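Long-range contacts in acyl-CoA dehydrogenase (Geobacillus kaustophilus, PDB 2PG0), which probably catalyses the FAD-dependent alpha,beta-dehydrogenation of acyl chains: residues A19-F24 with V75-E80; G92-I97 with L123-A128; Y152-Q157 with A223-Y228; A325-T330 with M374-I379. All coordinates share one frame; numbering follows the deposited sequence.

Interaction 1 of 4, residues A19-F24 with V75-E80; sequences AAFRKF and VVINEE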
# COMPACT_ATOMS: atom_id res chain seq x y z
N ALA A 19 -36.10 -11.48 3.58
CA ALA A 19 -36.73 -11.96 2.35
C ALA A 19 -37.96 -11.13 1.99
O ALA A 19 -38.15 -10.78 0.82
CB ALA A 19 -37.09 -13.45 2.47
N ALA A 20 -38.77 -10.79 2.99
CA ALA A 20 -39.97 -9.97 2.78
C ALA A 20 -39.61 -8.56 2.32
O ALA A 20 -40.23 -8.00 1.40
CB ALA A 20 -40.82 -9.92 4.05
N PHE A 21 -38.60 -7.98 2.97
CA PHE A 21 -38.14 -6.63 2.62
C PHE A 21 -37.51 -6.62 1.22
O PHE A 21 -37.76 -5.70 0.44
CB PHE A 21 -37.19 -6.09 3.70
CG PHE A 21 -36.81 -4.65 3.51
CD1 PHE A 21 -37.79 -3.66 3.34
CD2 PHE A 21 -35.47 -4.27 3.52
CE1 PHE A 21 -37.44 -2.32 3.16
CE2 PHE A 21 -35.11 -2.92 3.35
CZ PHE A 21 -36.08 -1.95 3.16
N ARG A 22 -36.71 -7.64 0.90
CA ARG A 22 -36.14 -7.74 -0.45
C ARG A 22 -37.24 -7.84 -1.52
O ARG A 22 -37.11 -7.27 -2.61
CB ARG A 22 -35.20 -8.94 -0.56
CG ARG A 22 -34.39 -8.95 -1.86
CD ARG A 22 -33.64 -10.25 -2.03
NE ARG A 22 -32.78 -10.56 -0.88
CZ ARG A 22 -31.54 -10.10 -0.72
NH1 ARG A 22 -30.99 -9.29 -1.63
NH2 ARG A 22 -30.84 -10.44 0.35
N LYS A 23 -38.32 -8.56 -1.20
CA LYS A 23 -39.44 -8.68 -2.13
C LYS A 23 -40.08 -7.32 -2.41
O LYS A 23 -40.40 -6.99 -3.56
CB LYS A 23 -40.49 -9.66 -1.61
CG LYS A 23 -41.56 -10.01 -2.64
CD LYS A 23 -42.44 -11.15 -2.17
CE LYS A 23 -43.37 -11.60 -3.30
NZ LYS A 23 -43.84 -13.01 -3.09
N PHE A 24 -40.25 -6.52 -1.36
CA PHE A 24 -40.73 -5.15 -1.48
C PHE A 24 -39.82 -4.32 -2.41
O PHE A 24 -40.29 -3.66 -3.34
CB PHE A 24 -40.84 -4.51 -0.09
CG PHE A 24 -41.20 -3.05 -0.11
CD1 PHE A 24 -42.53 -2.65 -0.22
CD2 PHE A 24 -40.21 -2.08 -0.00
CE1 PHE A 24 -42.87 -1.29 -0.23
CE2 PHE A 24 -40.54 -0.72 -0.01
CZ PHE A 24 -41.87 -0.33 -0.13
N VAL A 75 -30.33 -3.25 10.91
CA VAL A 75 -29.20 -3.77 10.14
C VAL A 75 -29.69 -4.36 8.81
O VAL A 75 -29.16 -4.03 7.75
CB VAL A 75 -28.40 -4.83 10.94
CG1 VAL A 75 -27.28 -5.44 10.06
CG2 VAL A 75 -27.81 -4.21 12.20
N VAL A 76 -30.72 -5.19 8.89
CA VAL A 76 -31.30 -5.80 7.68
C VAL A 76 -31.79 -4.73 6.70
O VAL A 76 -31.47 -4.79 5.51
CB VAL A 76 -32.44 -6.79 8.02
CG1 VAL A 76 -33.18 -7.20 6.75
CG2 VAL A 76 -31.86 -8.02 8.74
N ILE A 77 -32.56 -3.76 7.20
CA ILE A 77 -33.11 -2.71 6.35
C ILE A 77 -31.98 -1.96 5.63
O ILE A 77 -32.01 -1.81 4.41
CB ILE A 77 -34.02 -1.73 7.15
CG1 ILE A 77 -35.35 -2.42 7.50
CG2 ILE A 77 -34.31 -0.45 6.36
CD1 ILE A 77 -36.16 -1.71 8.58
N ASN A 78 -30.99 -1.52 6.39
CA ASN A 78 -29.93 -0.72 5.80
C ASN A 78 -29.06 -1.49 4.81
O ASN A 78 -28.65 -0.94 3.79
CB ASN A 78 -29.10 -0.04 6.88
CG ASN A 78 -29.94 0.89 7.73
OD1 ASN A 78 -30.99 1.37 7.30
ND2 ASN A 78 -29.49 1.14 8.95
N GLU A 79 -28.82 -2.77 5.11
CA GLU A 79 -28.07 -3.64 4.19
C GLU A 79 -28.84 -3.81 2.88
O GLU A 79 -28.28 -3.63 1.79
CB GLU A 79 -27.80 -5.00 4.81
CG GLU A 79 -26.67 -5.01 5.81
CD GLU A 79 -26.41 -6.39 6.40
OE1 GLU A 79 -27.15 -7.36 6.08
OE2 GLU A 79 -25.46 -6.49 7.21
N GLU A 80 -30.12 -4.15 2.99
CA GLU A 80 -30.94 -4.37 1.80
C GLU A 80 -31.11 -3.11 0.95
O GLU A 80 -31.14 -3.18 -0.28
CB GLU A 80 -32.29 -5.00 2.17
CG GLU A 80 -32.17 -6.46 2.68
CD GLU A 80 -31.41 -7.38 1.74
OE1 GLU A 80 -31.70 -7.39 0.53
OE2 GLU A 80 -30.52 -8.12 2.21
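Phe21 and Arg22 on helix 12-28 meet Ile77 and Glu80 on helix 71-84, two helices that run broadly the same way, their short axes 10.2 Å apart and crossing at -34°. The closest CA pair is Arg22 with Glu80, at 6.6 Å. Phe21 enters the groove between the helices because its CG lies anti to the backbone N (chi1 -173°), which sends the ring across to the other backbone. Its CE2 stands 3.5 Å from Ile77 O, and CD2 comes equally near to Glu80 CB, while CG1 of Ile77 sits over one face toward the rim. Phe55 adds an edge-to-face partner to the same ring. Above this apolar layer the carboxylate of Glu80 folds back, bent at chi2, and lies over one face of the Arg22 guanidinium, the two planes 76° apart. Arg22 NH1 is 3.0 Å from Glu80 OE1, yet no N-H points at that oxygen, which lies well out of the guanidinium plane; the pair is joined by charge alone. Glu80 OE2 also forms salt bridges with Lys83 and Arg18. A leucine in place of Arg22 would probably leave Glu80 OE1 without its cation and uncover that side of the carboxylate. Within the helical N-terminal domain, the chemistry thus implies an apolar seam roofed by charges, in which the Arg22-Glu80 attraction needs no directed hydrogen bond.

Interaction 2 of 4, residues G92-I97 with L123-A128; sequences GLHNDI and LITAIA. With FAD (flavin-adenine dinucleotide), chain C.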
# COMPACT_ATOMS: atom_id res chain seq x y z
N GLY A 92 -32.01 5.07 6.29
CA GLY A 92 -31.22 4.70 7.46
C GLY A 92 -30.95 5.90 8.36
O GLY A 92 -30.94 5.77 9.58
N LEU A 93 -30.74 7.06 7.75
CA LEU A 93 -30.57 8.30 8.50
C LEU A 93 -31.82 8.64 9.33
O LEU A 93 -31.74 8.87 10.54
CB LEU A 93 -30.18 9.46 7.57
CG LEU A 93 -30.20 10.85 8.22
CD1 LEU A 93 -28.86 11.19 8.80
CD2 LEU A 93 -30.64 11.91 7.22
N HIS A 94 -32.98 8.63 8.67
CA HIS A 94 -34.28 8.83 9.33
C HIS A 94 -34.50 7.79 10.44
O HIS A 94 -34.74 8.16 11.59
CB HIS A 94 -35.41 8.80 8.28
CG HIS A 94 -36.80 8.83 8.86
ND1 HIS A 94 -37.43 10.00 9.23
CD2 HIS A 94 -37.69 7.84 9.08
CE1 HIS A 94 -38.64 9.72 9.68
NE2 HIS A 94 -38.83 8.42 9.60
N ASN A 95 -34.37 6.51 10.09
CA ASN A 95 -34.63 5.40 11.01
C ASN A 95 -33.69 5.34 12.21
O ASN A 95 -34.14 5.21 13.35
CB ASN A 95 -34.53 4.06 10.25
CG ASN A 95 -35.78 3.73 9.44
OD1 ASN A 95 -36.72 4.52 9.37
ND2 ASN A 95 -35.77 2.56 8.82
N ASP A 96 -32.39 5.44 11.94
CA ASP A 96 -31.38 5.01 12.90
C ASP A 96 -30.43 6.10 13.37
O ASP A 96 -29.64 5.88 14.30
CB ASP A 96 -30.62 3.81 12.33
CG ASP A 96 -31.55 2.65 12.00
OD1 ASP A 96 -32.32 2.24 12.90
OD2 ASP A 96 -31.51 2.18 10.84
N ILE A 97 -30.50 7.27 12.75
CA ILE A 97 -29.65 8.38 13.15
C ILE A 97 -30.46 9.51 13.79
O ILE A 97 -30.17 9.91 14.92
CB ILE A 97 -28.75 8.87 11.99
CG1 ILE A 97 -27.74 7.77 11.62
CG2 ILE A 97 -28.02 10.20 12.35
CD1 ILE A 97 -27.16 7.86 10.23
N LEU A 123 -43.75 12.50 8.28
CA LEU A 123 -42.65 13.39 8.59
C LEU A 123 -41.34 12.66 8.30
O LEU A 123 -41.11 11.56 8.78
CB LEU A 123 -42.70 13.85 10.05
CG LEU A 123 -43.92 14.68 10.49
CD1 LEU A 123 -43.83 14.97 11.99
CD2 LEU A 123 -44.04 15.98 9.69
N ILE A 124 -40.52 13.30 7.46
CA ILE A 124 -39.19 12.81 7.14
C ILE A 124 -38.21 13.68 7.93
O ILE A 124 -38.40 14.89 8.02
CB ILE A 124 -38.93 12.90 5.61
CG1 ILE A 124 -39.88 11.94 4.87
CG2 ILE A 124 -37.45 12.60 5.27
CD1 ILE A 124 -39.78 12.00 3.36
N THR A 125 -37.18 13.06 8.50
CA THR A 125 -36.25 13.77 9.36
C THR A 125 -34.87 13.98 8.74
O THR A 125 -34.45 13.26 7.83
CB THR A 125 -36.08 13.06 10.73
OG1 THR A 125 -35.58 11.74 10.54
CG2 THR A 125 -37.41 12.99 11.48
N ALA A 126 -34.16 14.97 9.28
CA ALA A 126 -32.78 15.26 8.91
C ALA A 126 -32.05 15.80 10.13
O ALA A 126 -32.67 16.23 11.10
CB ALA A 126 -32.74 16.27 7.79
N ILE A 127 -30.72 15.76 10.08
CA ILE A 127 -29.92 16.34 11.15
C ILE A 127 -28.90 17.32 10.54
O ILE A 127 -28.25 17.00 9.54
CB ILE A 127 -29.27 15.25 12.04
CG1 ILE A 127 -28.56 15.89 13.24
CG2 ILE A 127 -28.38 14.29 11.22
CD1 ILE A 127 -28.43 14.98 14.44
N ALA A 128 -28.81 18.51 11.14
CA ALA A 128 -27.98 19.58 10.59
C ALA A 128 -26.95 20.08 11.60
O ALA A 128 -27.28 20.83 12.52
CB ALA A 128 -28.85 20.74 10.07
PA FAD C . -13.19 19.77 6.92
O1A FAD C . -13.00 21.19 6.47
O2A FAD C . -13.60 19.64 8.37
O5B FAD C . -11.84 18.93 6.64
C5B FAD C . -11.24 18.93 5.36
C4B FAD C . -10.11 17.91 5.35
O4B FAD C . -9.17 18.27 6.36
C3B FAD C . -10.62 16.52 5.71
O3B FAD C . -9.93 15.53 4.98
C2B FAD C . -10.27 16.37 7.17
O2B FAD C . -10.14 15.02 7.58
C1B FAD C . -8.96 17.17 7.23
N9A FAD C . -8.67 17.57 8.61
C8A FAD C . -9.36 18.46 9.39
N7A FAD C . -8.77 18.52 10.60
C5A FAD C . -7.72 17.67 10.61
C6A FAD C . -6.79 17.34 11.59
N6A FAD C . -6.92 17.82 12.83
N1A FAD C . -5.81 16.41 11.30
C2A FAD C . -5.74 15.81 10.06
N3A FAD C . -6.66 16.15 9.08
C4A FAD C . -7.64 17.06 9.36
N1 FAD C . -23.40 16.93 7.80
C2 FAD C . -24.49 16.99 8.65
O2 FAD C . -24.40 17.63 9.70
N3 FAD C . -25.67 16.34 8.32
C4 FAD C . -25.77 15.64 7.14
O4 FAD C . -26.82 15.08 6.84
C4X FAD C . -24.66 15.57 6.28
N5 FAD C . -24.74 14.86 5.09
C5X FAD C . -23.67 14.82 4.22
C6 FAD C . -23.79 14.12 3.02
C7 FAD C . -22.71 14.06 2.14
C7M FAD C . -22.89 13.28 0.87
C8 FAD C . -21.51 14.71 2.47
C8M FAD C . -20.30 14.68 1.57
C9 FAD C . -21.39 15.41 3.66
C9A FAD C . -22.47 15.47 4.55
N10 FAD C . -22.37 16.16 5.76
C10 FAD C . -23.47 16.23 6.61
C1' FAD C . -21.07 16.80 6.20
C2' FAD C . -19.91 15.85 6.54
O2' FAD C . -20.05 15.22 7.80
C3' FAD C . -18.64 16.69 6.53
O3' FAD C . -18.31 16.91 5.18
C4' FAD C . -17.45 16.06 7.27
O4' FAD C . -17.65 15.99 8.66
C5' FAD C . -16.14 16.81 7.00
O5' FAD C . -16.30 18.20 7.25
P FAD C . -15.85 19.25 6.11
O1P FAD C . -16.49 18.89 4.79
O2P FAD C . -16.20 20.64 6.55
O3P FAD C . -14.26 19.05 5.95
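His94 of helix 89-105 reaches across to Thr125 of strand 125-128, its CG anti to the backbone N (chi1 173°), which carries the ring from helix to strand. CB and then CG pass the Thr125 hydroxyl, CG at 3.6 Å from OG1. ND1 meets two polar groups of the same residue: it is hydrogen-bonded to Thr125 OG1 at 2.9 Å, and it accepts from Thr125 N at 3.2 Å, the donor tilted 17° from the ring plane. CE1 faces Leu123 O at 3.2 Å, a carbonyl buried here without a hydrogen-bond partner. At the tip, NE2 is bonded to Cys118 O, so both ring nitrogens are engaged and the rotation of the ring is fixed. A phenylalanine in its place would probably deprive Thr125 OG1 and N, and the Cys118 carbonyl, of the ring nitrogens they bond. Beside the histidine the interface is apolar: Leu93 CD1 packs on Ile127 CG2 at 4.0 Å, and about a turn on Ile97 CG2 approaches the same methyl. Just beyond, Ile127 O accepts a hydrogen bond of 2.9 Å from FAD N3. Segments 92-97 and 125-128 cross at 79°, joining the helical N-terminal domain to the first strand of the middle beta domain, which borders the flavin site in the acyl-CoA dehydrogenase fold.

Interaction 3 of 4, residues Y152-Q157 with A223-Y228; sequences YIVNGQ and AKVPAY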
# COMPACT_ATOMS: atom_id res chain seq x y z
N TYR A 152 -37.09 30.93 19.72
CA TYR A 152 -35.67 31.08 19.42
C TYR A 152 -35.55 31.74 18.05
O TYR A 152 -36.19 31.30 17.09
CB TYR A 152 -34.97 29.72 19.37
CG TYR A 152 -34.70 29.10 20.72
CD1 TYR A 152 -33.61 29.49 21.48
CD2 TYR A 152 -35.53 28.10 21.21
CE1 TYR A 152 -33.36 28.92 22.72
CE2 TYR A 152 -35.29 27.51 22.45
CZ TYR A 152 -34.20 27.93 23.19
OH TYR A 152 -33.94 27.36 24.41
N ILE A 153 -34.75 32.80 17.97
CA ILE A 153 -34.47 33.44 16.70
C ILE A 153 -33.18 32.82 16.15
O ILE A 153 -32.11 32.98 16.74
CB ILE A 153 -34.35 34.98 16.82
CG1 ILE A 153 -35.56 35.61 17.55
CG2 ILE A 153 -34.12 35.62 15.44
CD1 ILE A 153 -36.93 35.18 17.04
N VAL A 154 -33.31 32.10 15.03
CA VAL A 154 -32.19 31.31 14.50
C VAL A 154 -31.56 31.96 13.27
O VAL A 154 -32.25 32.33 12.30
CB VAL A 154 -32.60 29.84 14.19
CG1 VAL A 154 -31.39 29.01 13.76
CG2 VAL A 154 -33.26 29.21 15.40
N ASN A 155 -30.24 32.11 13.32
CA ASN A 155 -29.47 32.67 12.23
C ASN A 155 -28.26 31.80 11.93
O ASN A 155 -27.49 31.47 12.83
CB ASN A 155 -29.04 34.10 12.56
CG ASN A 155 -30.15 35.09 12.36
OD1 ASN A 155 -30.50 35.44 11.23
ND2 ASN A 155 -30.73 35.57 13.46
N GLY A 156 -28.10 31.43 10.67
CA GLY A 156 -26.98 30.58 10.30
C GLY A 156 -27.22 29.81 9.02
O GLY A 156 -28.24 29.99 8.35
N GLN A 157 -26.26 28.95 8.69
CA GLN A 157 -26.31 28.18 7.46
C GLN A 157 -25.75 26.80 7.77
O GLN A 157 -24.75 26.67 8.48
CB GLN A 157 -25.50 28.88 6.36
CG GLN A 157 -25.48 28.17 5.01
CD GLN A 157 -24.74 28.96 3.94
OE1 GLN A 157 -24.60 30.18 4.05
NE2 GLN A 157 -24.29 28.28 2.90
N ALA A 223 -34.90 32.93 11.79
CA ALA A 223 -35.87 31.84 11.83
C ALA A 223 -36.57 31.85 13.18
O ALA A 223 -35.91 31.84 14.22
CB ALA A 223 -35.19 30.51 11.59
N LYS A 224 -37.90 31.90 13.14
CA LYS A 224 -38.71 31.99 14.36
C LYS A 224 -39.16 30.59 14.78
O LYS A 224 -40.14 30.06 14.24
CB LYS A 224 -39.92 32.91 14.12
CG LYS A 224 -40.48 33.54 15.39
CD LYS A 224 -41.77 34.32 15.11
CE LYS A 224 -42.31 34.99 16.38
NZ LYS A 224 -41.35 35.98 16.97
N VAL A 225 -38.43 30.01 15.72
CA VAL A 225 -38.67 28.63 16.15
C VAL A 225 -39.24 28.61 17.57
O VAL A 225 -38.62 29.16 18.48
CB VAL A 225 -37.36 27.78 16.09
CG1 VAL A 225 -37.64 26.33 16.46
CG2 VAL A 225 -36.72 27.86 14.71
N PRO A 226 -40.41 27.97 17.76
CA PRO A 226 -40.99 27.87 19.11
C PRO A 226 -40.00 27.29 20.11
O PRO A 226 -39.29 26.33 19.80
CB PRO A 226 -42.16 26.89 18.92
CG PRO A 226 -42.54 27.03 17.50
CD PRO A 226 -41.26 27.31 16.75
N ALA A 227 -39.96 27.87 21.31
CA ALA A 227 -39.10 27.39 22.39
C ALA A 227 -39.43 25.94 22.79
O ALA A 227 -38.56 25.22 23.29
CB ALA A 227 -39.22 28.30 23.60
N TYR A 228 -40.68 25.54 22.55
CA TYR A 228 -41.15 24.17 22.72
C TYR A 228 -40.29 23.15 21.96
O TYR A 228 -40.19 21.99 22.35
CB TYR A 228 -42.61 24.06 22.25
CG TYR A 228 -43.17 22.65 22.18
CD1 TYR A 228 -43.91 22.13 23.24
CD2 TYR A 228 -42.96 21.84 21.05
CE1 TYR A 228 -44.43 20.83 23.18
CE2 TYR A 228 -43.47 20.55 20.99
CZ TYR A 228 -44.20 20.05 22.06
OH TYR A 228 -44.72 18.77 22.01
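Val154 and Ala223 face each other as a hydrogen-bonded antiparallel pair, the small methyl of Ala223 fitting beside the branched valine with the two CB atoms 3.7 Å apart. The small Ala223 lets Val154 sit close, and Val154 CG2 also leans to Val225 CG2, two residues along the partner strand and 3.8 Å away, the branches meeting at a slant. Each of these CG2 methyls is anti to its own carbonyl carbon, which turns it toward the other. Farther along the same face stands Tyr152, whose ring has the carbonyls of Val225 and Pro226 near its edge, while CE2 rests 3.8 Å from Ala227 CA where the chain turns into a 3-10 segment. Its hydroxyl is tied to Glu234. On the other face Ile153 CD1 lies against the aliphatic stem of Lys224 at CG. Leu190 of strand 187-193 fills in beneath Tyr152, Val154 and Val225. Four backbone bonds join the strands, two in each hydrogen-bonded pair; Tyr152 N to Val225 O is 2.6 Å, nearly straight at 171°. The chemistry implies that backbone bonds set the pairing in this middle-domain sheet, while one face supplies an apolar surface to the neighbouring sheet and the other carries a partly exposed, mixed character.

Interaction 4 of 4, residues A325-T330 with M374-I379; sequences AKWWIT and MMKTII. With FAD (flavin-adenine dinucleotide), chain C.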
# COMPACT_ATOMS: atom_id res chain seq x y z
N ALA A 325 -14.04 0.43 12.81
CA ALA A 325 -14.91 -0.13 11.78
C ALA A 325 -15.20 0.90 10.68
O ALA A 325 -15.03 0.61 9.50
CB ALA A 325 -16.22 -0.64 12.42
N LYS A 326 -15.57 2.12 11.08
CA LYS A 326 -15.91 3.18 10.13
C LYS A 326 -14.77 3.52 9.17
O LYS A 326 -14.97 3.51 7.96
CB LYS A 326 -16.39 4.43 10.87
CG LYS A 326 -17.17 5.43 10.01
CD LYS A 326 -16.20 6.33 9.24
CE LYS A 326 -16.93 7.41 8.47
NZ LYS A 326 -16.02 8.21 7.62
N TRP A 327 -13.58 3.83 9.68
CA TRP A 327 -12.51 4.25 8.79
C TRP A 327 -11.98 3.09 7.95
O TRP A 327 -11.79 3.23 6.74
CB TRP A 327 -11.39 5.03 9.51
CG TRP A 327 -10.27 4.21 10.10
CD1 TRP A 327 -10.11 3.85 11.40
CD2 TRP A 327 -9.13 3.67 9.39
NE1 TRP A 327 -8.96 3.11 11.56
CE2 TRP A 327 -8.34 2.98 10.34
CE3 TRP A 327 -8.72 3.69 8.05
CZ2 TRP A 327 -7.16 2.32 9.99
CZ3 TRP A 327 -7.54 3.04 7.70
CH2 TRP A 327 -6.78 2.36 8.67
N TRP A 328 -11.75 1.94 8.58
CA TRP A 328 -11.11 0.83 7.88
C TRP A 328 -12.00 0.24 6.80
O TRP A 328 -11.53 -0.03 5.70
CB TRP A 328 -10.62 -0.25 8.85
CG TRP A 328 -9.72 -1.22 8.16
CD1 TRP A 328 -8.35 -1.14 8.05
CD2 TRP A 328 -10.11 -2.42 7.48
NE1 TRP A 328 -7.88 -2.22 7.34
CE2 TRP A 328 -8.93 -3.02 6.98
CE3 TRP A 328 -11.34 -3.06 7.25
CZ2 TRP A 328 -8.94 -4.22 6.26
CZ3 TRP A 328 -11.36 -4.25 6.55
CH2 TRP A 328 -10.17 -4.82 6.06
N ILE A 329 -13.28 0.06 7.11
CA ILE A 329 -14.23 -0.52 6.14
C ILE A 329 -14.49 0.44 4.97
O ILE A 329 -14.58 0.00 3.82
CB ILE A 329 -15.55 -1.01 6.81
CG1 ILE A 329 -15.26 -2.19 7.74
CG2 ILE A 329 -16.55 -1.47 5.74
CD1 ILE A 329 -16.43 -2.60 8.65
N THR A 330 -14.61 1.73 5.25
CA THR A 330 -14.80 2.70 4.16
C THR A 330 -13.58 2.74 3.22
O THR A 330 -13.74 2.73 2.00
CB THR A 330 -15.22 4.10 4.64
OG1 THR A 330 -14.24 4.65 5.54
CG2 THR A 330 -16.60 4.06 5.32
N MET A 374 -10.64 12.05 11.42
CA MET A 374 -11.24 12.19 12.75
C MET A 374 -11.37 10.84 13.47
O MET A 374 -11.21 10.77 14.68
CB MET A 374 -12.60 12.92 12.68
CG MET A 374 -12.50 14.40 12.28
SD MET A 374 -11.50 15.44 13.40
CE MET A 374 -9.88 15.39 12.62
N MET A 375 -11.66 9.77 12.72
CA MET A 375 -11.72 8.42 13.31
C MET A 375 -10.37 8.02 13.90
O MET A 375 -10.30 7.50 15.02
CB MET A 375 -12.19 7.37 12.30
CG MET A 375 -13.60 7.55 11.71
SD MET A 375 -14.95 7.73 12.93
CE MET A 375 -15.11 9.52 12.91
N LYS A 376 -9.29 8.29 13.17
CA LYS A 376 -7.94 7.99 13.68
C LYS A 376 -7.57 8.87 14.89
O LYS A 376 -6.90 8.41 15.81
CB LYS A 376 -6.92 8.11 12.55
CG LYS A 376 -7.11 7.04 11.47
CD LYS A 376 -6.16 7.23 10.30
CE LYS A 376 -6.55 6.31 9.14
NZ LYS A 376 -5.68 6.55 7.95
N THR A 377 -8.05 10.11 14.89
CA THR A 377 -7.87 11.02 16.03
C THR A 377 -8.53 10.44 17.28
O THR A 377 -7.92 10.41 18.35
CB THR A 377 -8.43 12.43 15.71
OG1 THR A 377 -7.69 13.01 14.63
CG2 THR A 377 -8.34 13.35 16.93
N ILE A 378 -9.76 9.97 17.13
CA ILE A 378 -10.53 9.37 18.23
C ILE A 378 -9.82 8.12 18.74
O ILE A 378 -9.68 7.94 19.96
CB ILE A 378 -12.00 9.08 17.80
CG1 ILE A 378 -12.76 10.40 17.61
CG2 ILE A 378 -12.72 8.19 18.83
CD1 ILE A 378 -14.04 10.26 16.79
N ILE A 379 -9.35 7.28 17.82
CA ILE A 379 -8.66 6.05 18.21
C ILE A 379 -7.40 6.37 19.03
O ILE A 379 -7.17 5.78 20.08
CB ILE A 379 -8.33 5.15 16.99
CG1 ILE A 379 -9.62 4.62 16.36
CG2 ILE A 379 -7.41 3.97 17.40
CD1 ILE A 379 -9.44 4.16 14.90
PA FAD C . -13.19 19.77 6.92
O1A FAD C . -13.00 21.19 6.47
O2A FAD C . -13.60 19.64 8.37
O5B FAD C . -11.84 18.93 6.64
C5B FAD C . -11.24 18.93 5.36
C4B FAD C . -10.11 17.91 5.35
O4B FAD C . -9.17 18.27 6.36
C3B FAD C . -10.62 16.52 5.71
O3B FAD C . -9.93 15.53 4.98
C2B FAD C . -10.27 16.37 7.17
O2B FAD C . -10.14 15.02 7.58
C1B FAD C . -8.96 17.17 7.23
N9A FAD C . -8.67 17.57 8.61
C8A FAD C . -9.36 18.46 9.39
N7A FAD C . -8.77 18.52 10.60
C5A FAD C . -7.72 17.67 10.61
C6A FAD C . -6.79 17.34 11.59
N6A FAD C . -6.92 17.82 12.83
N1A FAD C . -5.81 16.41 11.30
C2A FAD C . -5.74 15.81 10.06
N3A FAD C . -6.66 16.15 9.08
C4A FAD C . -7.64 17.06 9.36
N1 FAD C . -23.40 16.93 7.80
C2 FAD C . -24.49 16.99 8.65
O2 FAD C . -24.40 17.63 9.70
N3 FAD C . -25.67 16.34 8.32
C4 FAD C . -25.77 15.64 7.14
O4 FAD C . -26.82 15.08 6.84
C4X FAD C . -24.66 15.57 6.28
N5 FAD C . -24.74 14.86 5.09
C5X FAD C . -23.67 14.82 4.22
C6 FAD C . -23.79 14.12 3.02
C7 FAD C . -22.71 14.06 2.14
C7M FAD C . -22.89 13.28 0.87
C8 FAD C . -21.51 14.71 2.47
C8M FAD C . -20.30 14.68 1.57
C9 FAD C . -21.39 15.41 3.66
C9A FAD C . -22.47 15.47 4.55
N10 FAD C . -22.37 16.16 5.76
C10 FAD C . -23.47 16.23 6.61
C1' FAD C . -21.07 16.80 6.20
C2' FAD C . -19.91 15.85 6.54
O2' FAD C . -20.05 15.22 7.80
C3' FAD C . -18.64 16.69 6.53
O3' FAD C . -18.31 16.91 5.18
C4' FAD C . -17.45 16.06 7.27
O4' FAD C . -17.65 15.99 8.66
C5' FAD C . -16.14 16.81 7.00
O5' FAD C . -16.30 18.20 7.25
P FAD C . -15.85 19.25 6.11
O1P FAD C . -16.49 18.89 4.79
O2P FAD C . -16.20 20.64 6.55
O3P FAD C . -14.26 19.05 5.95
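Trp327 is the flat centrepiece between helices 319-343 and 372-382, whose segments 325-330 and 374-379 run at 138° to one another. With chi1 at 89°, its CG stands between the backbone N and the carbonyl carbon, which turns the indole toward helix 372-382. Lys376 comes across the ring at about a right angle, an extended chain whose CE lies over one face, 3.6 Å from the centroid of the six-membered ring in a CH-pi contact. Its NZ follows at 4.3 Å from that centroid, a cation-pi approach only 24° off the normal. Trp328 CB covers the opposite face. At the edge, near the indole plane, Ile379 CD1 reaches Trp327 NE1 at 3.5 Å. Met375 lies alongside, running the opposite way, its CB 3.7 Å from Trp327 CB, and its CG meets Lys326 CD where those two chains cross. The polar ends also have outside partners: Lys326 NZ hydrogen-bonds to Asn372 and to backbone carbonyls, Trp327 NE1 to Thr296 of the third subunit, and Lys376 NZ forms a salt bridge with Glu293 of that same subunit. Next to this pair, Met374 CE touches the adenine of FAD at C5A, 3.7 Å away. Helix-helix packing of this kind belongs to the C-terminal helical bundle of the acyl-CoA dehydrogenase fold, here adjoining both the cofactor pocket and a subunit interface.

In the fold
Interactions 1, 2 and 4 are buried, whereas interaction 3 is only partly so and lies farthest from the chain centre. Interactions 1 and 2 touch through successive helices, 71-84 and 89-105: Asn78 ND2 probably hydrogen-bonds Asp96 OD2 at 3.0 Å. Chemistry changes with place. Charge over aromatic packing joins helices of the N-terminal domain in interaction 1; a histidine hydrogen-bonded to threonine ties helix to strand in interaction 2; backbone bonding rules the middle-domain sheet of interaction 3. In interaction 4 a cation lies over an indole, with the indole N-H and the ammonium both held by the third subunit. Interactions 2 and 4, their centres about 22 Å apart, meet FAD at opposite ends, flavin and adenine.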